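Local coordinates for protein UDP-N-acetylglucosamine 2-epimerase (PDB 4NES) that probably catalyses the reversible C-2 epimerisation of UDP-N-acetylglucosamine to UDP-N-acetylmannosamine, and binds UDP as well, at residues A[7-11]-A[35-39]; A[17-21]-A[51-55]; A[56-60]-A[81-85]; A[74-79]-A[101-105]. All blocks are in the same frame, centred on the assembly; numbering follows the deposited sequence.

How the contacts relate
Contacts 1 and 4 are buried, contact 2 is partly buried and contact 3 lies on the surface, and their chemistry follows suit. Contact 1 is polar because it builds the nucleotide site at the ends of two strands. Contact 4 is almost purely aliphatic, with the Glu79 carboxylate turned to the second subunit. Contact 2 shares helix 10-23 with contact 1 but joins its far part to a loop, by an arginine above an apolar patch. Contact 3 shares helix 67-85 with contact 4 and exchanges close aliphatic fit for a tyrosine, a salt bridge and waters. Asn36 of contact 1 bonds to Asn59 of contact 3, and Leu60 packs on Ile78 of contact 4.

Contact 1. Residues A[7-11]-A[35-39]; sequences LGTRP and TNQHY. With UD1 (uridine-diphosphate-N-acetylglucosamine), chain B; UDP (uridine-5'-diphosphate), chain C.
His38 lies across the start of helix 10-23, using both ring nitrogens. Its ND1 accepts the amide of Arg10 at 3.1 Å; the N-H points almost straight at it, although Arg10 N sits well out of the ring plane. NE2 donates to O2B of UD1 at 2.8 Å, so a backbone and a phosphate together fix the ring's rotation. One face is closed by Thr9, whose CB stands 3.6 Å from the His38 ring centroid in a CH-pi contact. Thr9 CG2 runs beside the amide of Gln37, while Thr9 OG1 turns to Glu12.

Gln37 carries CG anti to its backbone N (chi1 -178°) and stays extended, which delivers NE2 between two acceptors of UD1, O7' at 3.0 Å and O2A at 3.1 Å. Thr98 takes Gln37 OE1 and leaves the NH2 facing the ligand. Arg10 bends at chi3 (74°), bringing NE and NH2 onto O1A of UDP, with NH2 at 2.8 Å, while the uracil covers one guanidinium face near its rim. Glycine suits position 8: with no side chain, its CA admits Thr35 OG1 to 3.3 Å. That hydroxyl also accepts from Gln37 N in an ST turn and bonds to Thr98. Backbone bonds Thr35 N to Leu7 O and His38 N to Gly8 O hold the two segments together.

The segments lead on from neighbouring parallel strands, 3-7 and 30-34, at the ligand-facing end of their sheet; helix 67-85 touches Thr35 and Gln37 through Met74, and helix 10-23 leads away from Arg10.

Contact 2. Residues A[17-21]-A[51-55]; sequences SPIIR and LNLPN
An arginine hooked onto two loop carbonyls, above a small apolar patch, joins Arg21 and Ile20 of helix 10-23 to the loop 51-55, which leads from helix 45-50 to edge strand 58-59. Arg21 reaches over by bending at both chi2 (-73°) and chi3 (86°), and its guanidinium fans its two terminal nitrogens over successive peptides. NH1 donates to Leu51 O at 2.6 Å, with the oxygen practically in the guanidinium plane and the donor close to the line of the carbonyl. NH2 meets Asn52 O at 2.7 Å from above that carbonyl's plane, and also forms a salt bridge with Glu24. Asn52 ND2 lies over one guanidinium face without close contact.

Below this polar layer Leu53 CD2 is the centre of the apolar patch: it lies 3.8 Å from Ile20 CG2, the two side chains crossing at about a right angle. Pro54 adds CD at 4.0 Å from the same Ile20 CG2, and Leu51 CD1 packs 3.9 Å from Ser17 CB. A small serine suits this spot, since it lets the leucines come close while its OG bonds back to Ile14 O. Trp30 lies against both Ile20 and Pro54.

Carbonyls at a helix C terminus carry partial negative charge, which probably suits a cationic arginine, and Arg21 acts as an added clasp there. The C-cap itself is a Schellman motif, with Asn52 at positive phi (57°) closing helix 45-50, here in the N-terminal Rossmann-like domain of a GT-B fold.

Contact 3. Residues A[56-60]-A[81-85]; sequences PKYNL and VLLKE
Tyr58, on edge strand 58-59, faces Val81 near the end of helix 67-85 with their CA atoms 7.9 Å apart, a spacing that the tyrosine ring and the valine methyls span. The ring lies flat against the valine: Val81 CG1 stands 3.7 Å from the Tyr58 ring centroid in a CH-pi contact, displaced toward the rim. Branched at CB, valine also offers CG2, which packs 3.9 Å from Leu60 CD2, so its two methyls serve both the strand tyrosine and the leucine just after the strand.

The hydroxyl end of Tyr58 projects past Val81 to the last turn of the helix. It donates to Glu85 OE2 in a very short bond whose exact length is doubtful; the carboxylate oxygen lies at the ring's edge, near its plane, with the two planar groups 59° apart. Glu85 folds back at chi2 (-63°) to bring its carboxylate there. The extended Lys57 approaches Glu85 from the opposite direction and forms a long salt bridge, NZ to OE2 3.6 Å, assisted by two waters. One water takes a bond from Lys57 NZ at 2.8 Å and returns a weak one to Glu85 OE1; the other donates to Glu85 OE2 and is held weakly by the lysine. Lys84 lays its aliphatic chain beside the hydroxyl, CD 3.5 Å from Tyr58 OH. Long charged chains suit this solvent-facing margin, and Lys2 adds a second positive partner for Glu85 OE1.

Strand 58-59 is bonded to strand 30-34 at the margin of the parallel sheet; helix 67-85 covers that margin, Val81 also touching Ile33, before the chain crosses to strand 89-93.

Contact 4. Residues A[74-79]-A[101-105]; sequences MLIEIE and AGALV
Val105 straddles one side of helix 74-79 with its two methyls. CG1, anti to the backbone N (chi1 170°), lies 3.6 Å from Glu79 CA, while CG2 reaches the turn before, 3.5 Å from Leu75 O. Its CB also meets Ile78 CG2, so valine's branching at CB lets a short side chain touch three residues of the opposing helix. Leu75 slides past it in the opposite direction, with CD2 3.7 Å from Val105 CG2 and slightly closer still to the carbonyl oxygen of Ala101.

Small residues suit the other end of the interface. The CB atoms of Met74 (a selenomethionine here) and Ala101 are tightly packed at 3.5 Å, and Ile78 extends CD1 to 3.7 Å from Gly102 N, directly against backbone. The short axes come within 9.0 Å at a crossing angle of -60°. These are neighbouring helices of a Rossmann-like sheet: helix 67-85 leads into strand 89-93 and helix 97-108 follows it, as expected for successive beta-alpha-beta crossovers in a GT-B domain.

Glu79 is the polar exception. Its chain is extended, with CG anti to the backbone N, carrying the carboxylate past Val105 to the dimer interface. A water donates to both Glu79 OE2 and Val105 O. Thr66 OG1 and the amides of Gly68 and Glu69, all of the second subunit, bond to the same buried carboxylate, and Leu104 packs on Leu100 of that subunit.

Contact 1. Residues A[7-11]-A[35-39]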
# COMPACT_ATOMS: atom_id res chain seq x y z
N LEU A 7 4.00 16.25 -4.83
CA LEU A 7 4.70 16.52 -3.58
C LEU A 7 3.76 17.16 -2.56
O LEU A 7 2.69 17.67 -2.91
CB LEU A 7 5.92 17.42 -3.83
CG LEU A 7 5.69 18.82 -4.43
CD1 LEU A 7 5.23 19.84 -3.38
CD2 LEU A 7 6.94 19.33 -5.13
N GLY A 8 4.18 17.15 -1.31
CA GLY A 8 3.37 17.75 -0.27
C GLY A 8 4.09 18.53 0.82
O GLY A 8 3.49 19.40 1.42
N THR A 9 5.36 18.21 1.09
CA THR A 9 6.01 18.62 2.35
C THR A 9 7.39 19.23 2.13
O THR A 9 8.02 19.02 1.10
CB THR A 9 6.18 17.43 3.33
OG1 THR A 9 7.12 16.49 2.77
CG2 THR A 9 4.85 16.76 3.61
N ARG A 10 7.85 19.95 3.15
CA ARG A 10 9.19 20.54 3.16
C ARG A 10 10.33 19.66 2.59
O ARG A 10 11.00 20.07 1.65
CB ARG A 10 9.55 21.05 4.56
CG ARG A 10 11.02 21.40 4.72
CD ARG A 10 11.29 22.06 6.07
NE ARG A 10 11.25 21.12 7.19
CZ ARG A 10 11.36 21.47 8.46
NH1 ARG A 10 11.46 22.75 8.79
NH2 ARG A 10 11.34 20.54 9.41
N PRO A 11 10.56 18.46 3.16
CA PRO A 11 11.70 17.67 2.65
C PRO A 11 11.54 17.23 1.21
O PRO A 11 12.56 17.12 0.51
CB PRO A 11 11.71 16.44 3.57
CG PRO A 11 10.29 16.35 4.10
CD PRO A 11 9.86 17.77 4.26
N THR A 35 -0.07 18.60 -2.94
CA THR A 35 -1.20 18.24 -2.09
C THR A 35 -1.45 19.29 -1.02
O THR A 35 -2.51 19.29 -0.37
CB THR A 35 -0.98 16.90 -1.37
OG1 THR A 35 0.20 17.02 -0.56
CG2 THR A 35 -0.82 15.77 -2.37
N ASN A 36 -0.46 20.15 -0.80
CA ASN A 36 -0.50 21.14 0.27
C ASN A 36 -0.67 20.47 1.62
O ASN A 36 -1.33 21.01 2.50
CB ASN A 36 -1.58 22.20 0.02
CG ASN A 36 -1.56 22.73 -1.40
OD1 ASN A 36 -2.49 22.47 -2.16
ND2 ASN A 36 -0.52 23.47 -1.76
N GLN A 37 -0.06 19.29 1.77
CA GLN A 37 0.06 18.65 3.07
C GLN A 37 0.71 19.62 4.04
O GLN A 37 0.23 19.80 5.16
CB GLN A 37 0.87 17.35 2.97
CG GLN A 37 0.96 16.65 4.32
CD GLN A 37 1.67 15.31 4.29
OE1 GLN A 37 1.82 14.67 3.25
NE2 GLN A 37 2.14 14.89 5.45
N HIS A 38 1.79 20.25 3.59
CA HIS A 38 2.38 21.40 4.28
C HIS A 38 1.91 22.68 3.61
O HIS A 38 1.80 22.73 2.38
CB HIS A 38 3.91 21.32 4.26
CG HIS A 38 4.45 20.32 5.23
ND1 HIS A 38 5.79 20.16 5.46
CD2 HIS A 38 3.80 19.45 6.03
CE1 HIS A 38 5.96 19.23 6.39
NE2 HIS A 38 4.77 18.78 6.75
N TYR A 39 1.64 23.70 4.43
CA TYR A 39 0.96 24.91 3.96
C TYR A 39 1.49 26.16 4.65
O TYR A 39 1.39 27.26 4.09
CB TYR A 39 -0.56 24.79 4.20
CG TYR A 39 -0.88 24.19 5.54
CD1 TYR A 39 -1.00 24.99 6.67
CD2 TYR A 39 -1.03 22.82 5.69
CE1 TYR A 39 -1.27 24.44 7.91
CE2 TYR A 39 -1.30 22.26 6.92
CZ TYR A 39 -1.43 23.07 8.03
OH TYR A 39 -1.69 22.52 9.26
C1' UD1 B . 5.22 14.97 7.73
C2' UD1 B . 5.62 13.59 7.31
C3' UD1 B . 6.96 13.27 7.77
C4' UD1 B . 7.97 14.26 7.38
C5' UD1 B . 7.50 15.65 7.75
C6' UD1 B . 8.39 16.71 7.20
C7' UD1 B . 3.64 11.97 7.13
C8' UD1 B . 2.77 10.98 7.85
N2' UD1 B . 4.69 12.60 7.91
O1' UD1 B . 5.18 15.03 9.11
O3' UD1 B . 7.34 11.98 7.26
O4' UD1 B . 9.21 14.00 8.01
O5' UD1 B . 6.21 15.91 7.22
O6' UD1 B . 8.48 17.84 7.98
O7' UD1 B . 3.47 12.22 5.94
N1 UD1 B . 1.60 21.65 10.66
C2 UD1 B . 1.51 22.97 10.53
N3 UD1 B . 1.79 23.56 9.36
C4 UD1 B . 2.14 22.84 8.29
C5 UD1 B . 2.24 21.45 8.39
C6 UD1 B . 1.96 20.87 9.61
O2 UD1 B . 1.20 23.67 11.47
O4 UD1 B . 2.41 23.45 7.11
C1B UD1 B . 1.31 20.98 11.95
C2B UD1 B . -0.12 20.69 12.19
O2' UD1 B . -0.40 20.84 13.56
C3B UD1 B . -0.24 19.30 11.81
C4B UD1 B . 1.05 18.74 12.27
O4B UD1 B . 2.02 19.75 12.05
O3B UD1 B . -1.35 18.64 12.35
C5B UD1 B . 1.45 17.51 11.52
O5B UD1 B . 1.44 17.64 10.12
PA UD1 B . 1.58 16.38 9.23
O1A UD1 B . 0.44 15.45 9.51
O2A UD1 B . 1.62 16.81 7.80
O3A UD1 B . 2.88 15.60 9.64
PB UD1 B . 4.36 16.14 9.88
O1B UD1 B . 4.67 15.99 11.33
O2B UD1 B . 4.55 17.51 9.28
N1 UDP C . 15.21 22.16 6.97
C2 UDP C . 15.09 23.47 6.66
N3 UDP C . 14.80 24.36 7.63
C4 UDP C . 14.63 24.00 8.92
C5 UDP C . 14.75 22.65 9.28
C6 UDP C . 15.04 21.74 8.26
O2 UDP C . 15.23 23.85 5.50
O4 UDP C . 14.33 24.96 9.88
C1' UDP C . 15.48 21.13 5.95
C2' UDP C . 16.66 20.32 6.08
O2' UDP C . 17.79 21.03 5.62
C3' UDP C . 16.33 19.12 5.31
C4' UDP C . 14.88 19.01 5.41
O4' UDP C . 14.43 20.17 6.06
O3' UDP C . 16.69 19.19 3.95
C5' UDP C . 14.42 17.85 6.23
O5' UDP C . 13.03 17.86 6.41
PA UDP C . 12.34 17.29 7.72
O1A UDP C . 11.15 18.16 8.03
O2A UDP C . 13.35 17.25 8.84
O3A UDP C . 11.77 15.85 7.39
PB UDP C . 12.41 14.43 7.19
O1B UDP C . 13.71 14.55 6.41
O2B UDP C . 12.61 13.80 8.54
O3B UDP C . 11.34 13.71 6.41

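Contact 2. Residues A[17-21]-A[51-55]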
# COMPACT_ATOMS: atom_id res chain seq x y z
N SER A 17 13.98 19.40 -5.80
CA SER A 17 14.57 20.55 -6.49
C SER A 17 15.65 20.20 -7.54
O SER A 17 15.66 20.81 -8.62
CB SER A 17 15.01 21.66 -5.51
OG SER A 17 16.16 21.34 -4.75
N PRO A 18 16.54 19.23 -7.26
CA PRO A 18 17.51 18.89 -8.31
C PRO A 18 16.88 18.20 -9.52
O PRO A 18 17.41 18.31 -10.63
CB PRO A 18 18.48 17.93 -7.61
CG PRO A 18 18.35 18.28 -6.13
CD PRO A 18 16.89 18.60 -5.97
N ILE A 19 15.77 17.49 -9.31
CA ILE A 19 15.05 16.88 -10.42
C ILE A 19 14.37 17.95 -11.27
O ILE A 19 14.43 17.93 -12.51
CB ILE A 19 14.04 15.83 -9.91
CG1 ILE A 19 14.83 14.62 -9.42
CG2 ILE A 19 13.06 15.45 -11.01
CD1 ILE A 19 14.02 13.68 -8.55
N ILE A 20 13.77 18.93 -10.60
CA ILE A 20 13.20 20.08 -11.29
C ILE A 20 14.28 20.84 -12.07
O ILE A 20 14.04 21.20 -13.24
CB ILE A 20 12.46 21.00 -10.29
CG1 ILE A 20 11.21 20.26 -9.78
CG2 ILE A 20 12.11 22.35 -10.93
CD1 ILE A 20 10.58 20.85 -8.53
N ARG A 21 15.45 21.06 -11.48
CA ARG A 21 16.56 21.74 -12.19
C ARG A 21 16.91 20.99 -13.48
O ARG A 21 17.12 21.59 -14.55
CB ARG A 21 17.80 21.83 -11.30
CG ARG A 21 17.76 22.88 -10.18
CD ARG A 21 17.89 24.30 -10.72
NE ARG A 21 16.60 24.85 -11.12
CZ ARG A 21 15.74 25.42 -10.27
NH1 ARG A 21 16.03 25.51 -8.98
NH2 ARG A 21 14.58 25.88 -10.72
N LEU A 51 14.50 28.12 -3.66
CA LEU A 51 14.99 27.13 -4.61
C LEU A 51 14.57 27.44 -6.04
O LEU A 51 14.83 26.65 -6.94
CB LEU A 51 14.55 25.72 -4.20
CG LEU A 51 15.10 25.31 -2.83
CD1 LEU A 51 14.51 23.99 -2.37
CD2 LEU A 51 16.62 25.20 -2.88
N ASN A 52 13.94 28.60 -6.23
CA ASN A 52 13.60 29.09 -7.57
C ASN A 52 12.76 28.07 -8.34
O ASN A 52 13.05 27.71 -9.48
CB ASN A 52 14.89 29.45 -8.32
CG ASN A 52 14.65 30.26 -9.57
OD1 ASN A 52 13.72 31.06 -9.65
ND2 ASN A 52 15.51 30.07 -10.56
N LEU A 53 11.70 27.60 -7.69
CA LEU A 53 10.83 26.57 -8.25
C LEU A 53 9.56 27.18 -8.81
O LEU A 53 9.06 28.17 -8.28
CB LEU A 53 10.47 25.52 -7.19
CG LEU A 53 11.66 24.82 -6.53
CD1 LEU A 53 11.16 23.84 -5.49
CD2 LEU A 53 12.55 24.11 -7.54
N PRO A 54 9.01 26.57 -9.88
CA PRO A 54 7.78 27.12 -10.46
C PRO A 54 6.57 26.83 -9.60
O PRO A 54 6.56 25.88 -8.80
CB PRO A 54 7.66 26.36 -11.79
CG PRO A 54 8.37 25.07 -11.54
CD PRO A 54 9.52 25.41 -10.64
N ASN A 55 5.53 27.65 -9.76
CA ASN A 55 4.27 27.40 -9.08
C ASN A 55 3.69 26.06 -9.50
O ASN A 55 3.73 25.71 -10.68
CB ASN A 55 3.25 28.49 -9.41
CG ASN A 55 3.77 29.88 -9.14
OD1 ASN A 55 4.45 30.12 -8.14
ND2 ASN A 55 3.45 30.81 -10.03

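Contact 3. Residues A[56-60]-A[81-85]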
# COMPACT_ATOMS: atom_id res chain seq x y z
N PRO A 56 3.16 25.31 -8.54
CA PRO A 56 2.42 24.10 -8.90
C PRO A 56 1.26 24.42 -9.84
O PRO A 56 0.64 25.49 -9.72
CB PRO A 56 1.87 23.62 -7.56
CG PRO A 56 2.87 24.10 -6.55
CD PRO A 56 3.29 25.46 -7.07
N LYS A 57 0.97 23.52 -10.76
CA LYS A 57 -0.20 23.67 -11.62
C LYS A 57 -1.48 23.37 -10.84
O LYS A 57 -2.53 23.97 -11.10
CB LYS A 57 -0.09 22.75 -12.84
CG LYS A 57 -1.20 22.96 -13.85
CD LYS A 57 -0.97 22.16 -15.11
CE LYS A 57 -2.14 22.32 -16.07
NZ LYS A 57 -1.84 21.74 -17.41
N TYR A 58 -1.39 22.45 -9.89
CA TYR A 58 -2.52 22.07 -9.05
C TYR A 58 -2.16 22.17 -7.59
O TYR A 58 -1.08 21.73 -7.18
CB TYR A 58 -2.99 20.64 -9.35
CG TYR A 58 -3.61 20.50 -10.72
CD1 TYR A 58 -4.96 20.76 -10.91
CD2 TYR A 58 -2.85 20.13 -11.82
CE1 TYR A 58 -5.54 20.66 -12.16
CE2 TYR A 58 -3.43 20.02 -13.08
CZ TYR A 58 -4.77 20.29 -13.24
OH TYR A 58 -5.35 20.19 -14.48
N ASN A 59 -3.05 22.77 -6.81
CA ASN A 59 -2.97 22.78 -5.36
C ASN A 59 -4.22 22.13 -4.81
O ASN A 59 -5.34 22.62 -5.04
CB ASN A 59 -2.86 24.22 -4.85
CG ASN A 59 -1.55 24.86 -5.22
OD1 ASN A 59 -0.52 24.61 -4.59
ND2 ASN A 59 -1.58 25.72 -6.24
N LEU A 60 -4.06 21.01 -4.11
CA LEU A 60 -5.22 20.23 -3.69
C LEU A 60 -5.76 20.66 -2.31
O LEU A 60 -6.88 20.31 -1.94
CB LEU A 60 -4.89 18.74 -3.69
CG LEU A 60 -4.27 18.23 -5.00
CD1 LEU A 60 -4.08 16.72 -4.96
CD2 LEU A 60 -5.12 18.63 -6.19
N VAL A 81 -7.21 14.86 -10.71
CA VAL A 81 -6.20 15.48 -11.54
C VAL A 81 -5.60 14.51 -12.55
O VAL A 81 -5.48 14.84 -13.73
CB VAL A 81 -5.08 16.10 -10.70
CG1 VAL A 81 -4.02 16.69 -11.63
CG2 VAL A 81 -5.64 17.18 -9.79
N LEU A 82 -5.24 13.31 -12.10
CA LEU A 82 -4.58 12.36 -13.00
C LEU A 82 -5.51 11.84 -14.09
O LEU A 82 -5.06 11.55 -15.20
CB LEU A 82 -3.93 11.21 -12.23
CG LEU A 82 -2.79 11.61 -11.28
CD1 LEU A 82 -2.16 10.38 -10.66
CD2 LEU A 82 -1.74 12.47 -11.98
N LEU A 83 -6.81 11.72 -13.79
CA LEU A 83 -7.79 11.36 -14.81
C LEU A 83 -7.93 12.43 -15.89
O LEU A 83 -8.22 12.11 -17.05
CB LEU A 83 -9.16 11.10 -14.17
CG LEU A 83 -9.30 9.76 -13.45
CD1 LEU A 83 -10.61 9.70 -12.68
CD2 LEU A 83 -9.22 8.61 -14.44
N LYS A 84 -7.72 13.68 -15.52
CA LYS A 84 -7.81 14.78 -16.46
C LYS A 84 -6.52 14.93 -17.26
O LYS A 84 -6.56 15.03 -18.49
CB LYS A 84 -8.10 16.09 -15.73
CG LYS A 84 -7.98 17.30 -16.63
CD LYS A 84 -8.16 18.58 -15.85
CE LYS A 84 -8.15 19.78 -16.77
NZ LYS A 84 -8.44 21.04 -16.03
N GLU A 85 -5.39 14.93 -16.57
CA GLU A 85 -4.11 15.24 -17.19
C GLU A 85 -3.43 14.05 -17.85
O GLU A 85 -2.64 14.22 -18.78
CB GLU A 85 -3.16 15.91 -16.18
CG GLU A 85 -3.65 17.27 -15.69
CD GLU A 85 -3.73 18.32 -16.79
OE1 GLU A 85 -3.19 18.10 -17.90
OE2 GLU A 85 -4.35 19.38 -16.54
O HOH W 1 -0.50 19.31 -17.24
O HOH W 2 -5.02 22.04 -17.98

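Contact 4. Residues A[74-79]-A[101-105]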
# COMPACT_ATOMS: atom_id res chain seq x y z
N MSE A 74 -6.48 12.70 -0.23
CA MSE A 74 -5.46 12.72 -1.27
C MSE A 74 -5.77 11.76 -2.41
O MSE A 74 -5.59 12.12 -3.57
CB MSE A 74 -4.07 12.41 -0.69
CG MSE A 74 -3.51 13.49 0.20
SE MSE A 74 -1.91 12.88 1.14
CE MSE A 74 -1.46 14.59 1.94
N LEU A 75 -6.22 10.54 -2.10
CA LEU A 75 -6.57 9.59 -3.17
C LEU A 75 -7.68 10.16 -4.04
O LEU A 75 -7.61 10.08 -5.27
CB LEU A 75 -7.04 8.24 -2.60
CG LEU A 75 -6.04 7.42 -1.79
CD1 LEU A 75 -6.65 6.08 -1.39
CD2 LEU A 75 -4.76 7.20 -2.56
N ILE A 76 -8.71 10.72 -3.41
CA ILE A 76 -9.81 11.30 -4.16
C ILE A 76 -9.35 12.45 -5.06
O ILE A 76 -9.67 12.48 -6.26
CB ILE A 76 -10.93 11.79 -3.22
CG1 ILE A 76 -11.54 10.61 -2.47
CG2 ILE A 76 -12.02 12.52 -4.01
CD1 ILE A 76 -12.22 11.00 -1.19
N GLU A 77 -8.60 13.38 -4.50
CA GLU A 77 -8.26 14.60 -5.22
C GLU A 77 -7.14 14.41 -6.23
O GLU A 77 -7.18 15.00 -7.31
CB GLU A 77 -7.93 15.73 -4.25
CG GLU A 77 -9.10 16.14 -3.38
CD GLU A 77 -10.31 16.59 -4.18
OE1 GLU A 77 -10.13 17.35 -5.16
OE2 GLU A 77 -11.43 16.19 -3.83
N ILE A 78 -6.15 13.58 -5.91
CA ILE A 78 -5.09 13.30 -6.86
C ILE A 78 -5.68 12.57 -8.06
O ILE A 78 -5.31 12.83 -9.19
CB ILE A 78 -3.94 12.47 -6.24
CG1 ILE A 78 -3.17 13.30 -5.22
CG2 ILE A 78 -2.96 11.99 -7.29
CD1 ILE A 78 -2.13 12.47 -4.47
N GLU A 79 -6.61 11.66 -7.81
CA GLU A 79 -7.18 10.91 -8.93
C GLU A 79 -7.93 11.81 -9.90
O GLU A 79 -7.86 11.60 -11.11
CB GLU A 79 -8.09 9.79 -8.43
CG GLU A 79 -8.61 8.95 -9.58
CD GLU A 79 -9.47 7.81 -9.13
OE1 GLU A 79 -10.54 8.09 -8.55
OE2 GLU A 79 -9.08 6.64 -9.37
N ALA A 101 -0.05 8.25 -1.34
CA ALA A 101 -1.31 8.54 -2.02
C ALA A 101 -1.06 8.70 -3.52
O ALA A 101 -1.81 8.16 -4.34
CB ALA A 101 -1.97 9.78 -1.45
N GLY A 102 -0.02 9.43 -3.88
CA GLY A 102 0.30 9.61 -5.29
C GLY A 102 0.57 8.29 -5.98
O GLY A 102 0.08 8.06 -7.09
N ALA A 103 1.37 7.45 -5.35
CA ALA A 103 1.72 6.14 -5.92
C ALA A 103 0.52 5.22 -6.06
O ALA A 103 0.36 4.53 -7.07
CB ALA A 103 2.82 5.47 -5.10
N LEU A 104 -0.32 5.19 -5.03
CA LEU A 104 -1.49 4.33 -5.03
C LEU A 104 -2.49 4.75 -6.11
O LEU A 104 -3.06 3.90 -6.79
CB LEU A 104 -2.14 4.31 -3.66
CG LEU A 104 -3.31 3.35 -3.51
CD1 LEU A 104 -2.95 1.96 -4.05
CD2 LEU A 104 -3.69 3.26 -2.05
N VAL A 105 -2.71 6.06 -6.27
CA VAL A 105 -3.61 6.51 -7.32
C VAL A 105 -3.05 6.12 -8.69
O VAL A 105 -3.76 5.54 -9.51
CB VAL A 105 -3.83 8.04 -7.29
CG1 VAL A 105 -4.58 8.49 -8.54
CG2 VAL A 105 -4.59 8.46 -6.04
O HOH W 3 -6.58 5.37 -8.64